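Side-chain contact in TRAP dicarboxylate transporter-DctP subunit (Desulfovibrio salexigens, PDB 4N6D), which probably serves as the periplasmic solute-binding subunit of a TRAP transporter, capturing a small-molecule substrate for uptake across the membrane: residues 82-87 / 137-142. Residues are numbered along the deposited sequence; the frame is centred on the assembly and turned at random.
Sequences GVMQGQ and KRFKVL. With I3C (5-amino-2,4,6-triiodobenzene-1,3-dicarboxylic acid), chain C.
V83 sets the inner side of the contact: its CG1 lies 3.9 Å from CE1 of F139, reaching the ring obliquely. The chi1 of 171° turns CG1 away from the backbone N and toward this ring. I238 of strand 234-240 touches both side chains, so helix 79-85 and the edge strand 139-146 share an apolar layer over the mixed five-stranded sheet.

M84 follows, crossing F139 at about a right angle. Its SD is 4.9 Å from the F139 ring centroid and 64° off the ring normal, an oblique Met-aromatic contact; the backbone N of M84 lies in plane at the ring edge. The bend at chi3 (56°) carries CE past the ring to R138, where it meets CD at 3.9 Å. CE of M84 also lies 3.9 Å from I2 of the triiodobenzene ligand I3C, and that iodine sits above one guanidinium face of R138, offset toward its rim, with NE 3.6 Å from I2. The amino nitrogen N13 of I3C lies over a face of the same group, 3.3 Å from NH2 of R138.

The direct contact between the segments is small and apolar, 177 Å² in all, with dispersion probably dominating. M84 and R138 line one side of the phasing compound I3C, whose binding R81 completes through a hydrogen bond.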
loop_
_atom_site.group_PDB
_atom_site.type_symbol
_atom_site.label_atom_id
_atom_site.label_comp_id
_atom_site.label_asym_id
_atom_site.label_seq_id
_atom_site.Cartn_x
_atom_site.Cartn_y
_atom_site.Cartn_z
ATOM N N GLY A 82 2.393 16.097 13.758
ATOM C CA GLY A 82 1.295 17.033 13.611
ATOM C C GLY A 82 -0.029 16.533 14.151
ATOM O O GLY A 82 -0.790 17.268 14.775
ATOM N N VAL A 83 -0.342 15.275 13.896
ATOM C CA VAL A 83 -1.560 14.725 14.456
ATOM C C VAL A 83 -1.427 14.575 15.986
ATOM O O VAL A 83 -2.356 14.876 16.741
ATOM C CB VAL A 83 -1.923 13.396 13.774
ATOM C CG1 VAL A 83 -3.059 12.717 14.520
ATOM C CG2 VAL A 83 -2.321 13.643 12.325
ATOM N N MET A 84 -0.252 14.154 16.454
ATOM C CA MET A 84 -0.028 13.976 17.887
ATOM C C MET A 84 -0.231 15.290 18.612
ATOM O O MET A 84 -0.753 15.331 19.732
ATOM C CB MET A 84 1.390 13.463 18.142
ATOM C CG MET A 84 1.610 12.043 17.693
ATOM S SD MET A 84 3.303 11.459 17.899
ATOM C CE MET A 84 3.389 11.804 19.579
ATOM N N GLN A 85 0.181 16.377 17.969
ATOM C CA GLN A 85 0.089 17.716 18.543
ATOM C C GLN A 85 -1.270 18.380 18.330
ATOM O O GLN A 85 -1.546 19.419 18.920
ATOM C CB GLN A 85 1.201 18.609 17.983
ATOM C CG GLN A 85 2.571 18.186 18.470
ATOM C CD GLN A 85 3.698 19.065 17.964
ATOM O OE1 GLN A 85 3.800 19.342 16.766
ATOM N NE2 GLN A 85 4.562 19.500 18.878
ATOM N N GLY A 86 -2.115 17.780 17.492
ATOM C CA GLY A 86 -3.434 18.321 17.226
ATOM C C GLY A 86 -3.474 19.376 16.122
ATOM O O GLY A 86 -4.505 20.040 15.930
ATOM N N GLN A 87 -2.371 19.545 15.398
ATOM C CA GLN A 87 -2.367 20.451 14.262
ATOM C C GLN A 87 -3.377 20.015 13.220
ATOM O O GLN A 87 -3.948 20.851 12.498
ATOM C CB GLN A 87 -1.005 20.492 13.603
ATOM C CG GLN A 87 -0.003 21.317 14.313
ATOM C CD GLN A 87 1.286 21.341 13.541
ATOM O OE1 GLN A 87 1.321 21.793 12.395
ATOM N NE2 GLN A 87 2.345 20.816 14.142
ATOM N N LYS A 137 -0.143 3.413 20.004
ATOM C CA LYS A 137 -0.785 3.695 21.285
ATOM C C LYS A 137 -1.164 5.158 21.507
ATOM O O LYS A 137 -2.062 5.449 22.307
ATOM C CB LYS A 137 0.109 3.236 22.443
ATOM C CG LYS A 137 1.305 4.155 22.691
ATOM C CD LYS A 137 2.089 3.752 23.934
ATOM C CE LYS A 137 2.319 4.935 24.863
ATOM N NZ LYS A 137 3.751 5.019 25.304
ATOM N N ARG A 138 -0.515 6.073 20.797
ATOM C CA ARG A 138 -0.783 7.502 20.960
ATOM C C ARG A 138 -2.001 7.969 20.182
ATOM O O ARG A 138 -2.444 9.109 20.356
ATOM C CB ARG A 138 0.414 8.303 20.497
ATOM C CG ARG A 138 1.661 7.968 21.272
ATOM C CD ARG A 138 2.095 9.095 22.137
ATOM N NE ARG A 138 3.406 8.806 22.710
ATOM C CZ ARG A 138 3.648 8.581 23.993
ATOM N NH1 ARG A 138 4.893 8.330 24.388
ATOM N NH2 ARG A 138 2.660 8.614 24.880
ATOM N N PHE A 139 -2.521 7.104 19.318
ATOM C CA PHE A 139 -3.582 7.490 18.384
ATOM C C PHE A 139 -4.794 6.589 18.467
ATOM O O PHE A 139 -4.704 5.456 18.946
ATOM C CB PHE A 139 -3.069 7.400 16.947
ATOM C CG PHE A 139 -1.832 8.181 16.704
ATOM C CD1 PHE A 139 -1.870 9.563 16.649
ATOM C CD2 PHE A 139 -0.627 7.544 16.521
ATOM C CE1 PHE A 139 -0.709 10.297 16.418
ATOM C CE2 PHE A 139 0.535 8.270 16.312
ATOM C CZ PHE A 139 0.496 9.635 16.257
ATOM N N LYS A 140 -5.927 7.077 17.986
ATOM C CA LYS A 140 -6.992 6.189 17.541
ATOM C C LYS A 140 -6.703 5.815 16.089
ATOM O O LYS A 140 -6.519 6.692 15.246
ATOM C CB LYS A 140 -8.353 6.864 17.628
ATOM C CG LYS A 140 -9.461 6.055 16.930
ATOM C CD LYS A 140 -9.737 4.721 17.617
ATOM C CE LYS A 140 -10.900 4.016 16.934
ATOM N NZ LYS A 140 -11.360 2.829 17.678
ATOM N N VAL A 141 -6.628 4.520 15.802
ATOM C CA VAL A 141 -6.462 4.071 14.434
ATOM C C VAL A 141 -7.844 3.947 13.796
ATOM O O VAL A 141 -8.630 3.073 14.187
ATOM C CB VAL A 141 -5.694 2.745 14.363
ATOM C CG1 VAL A 141 -5.603 2.265 12.932
ATOM C CG2 VAL A 141 -4.289 2.912 14.966
ATOM N N LEU A 142 -8.156 4.842 12.862
ATOM C CA LEU A 142 -9.498 4.911 12.283
ATOM C C LEU A 142 -9.704 3.854 11.208
ATOM O O LEU A 142 -10.813 3.339 11.060
ATOM C CB LEU A 142 -9.768 6.288 11.671
ATOM C CG LEU A 142 -9.866 7.388 12.724
ATOM C CD1 LEU A 142 -9.992 8.716 12.014
ATOM C CD2 LEU A 142 -11.054 7.138 13.601
HETATM I I3 I3C C . 2.572 12.686 28.901
HETATM I I2 I3C C . 4.711 12.148 23.245
HETATM I I1 I3C C . 2.483 17.360 25.161
HETATM O O8 I3C C . 2.865 16.190 28.625
HETATM O O9 I3C C . 0.852 15.803 27.821
HETATM C C10 I3C C . 3.819 15.186 23.245
HETATM N N13 I3C C . 3.911 11.304 26.264
HETATM C C1 I3C C . 2.700 14.789 26.742
HETATM C C6 I3C C . 3.010 13.466 26.995
HETATM C C5 I3C C . 3.588 12.671 26.020
HETATM C C4 I3C C . 3.853 13.250 24.802
HETATM C C3 I3C C . 3.535 14.569 24.556
HETATM C C2 I3C C . 2.967 15.350 25.524
HETATM C C7 I3C C . 2.098 15.641 27.789
HETATM O O11 I3C C . 2.958 15.193 22.328
HETATM O O12 I3C C . 4.945 15.715 23.084
#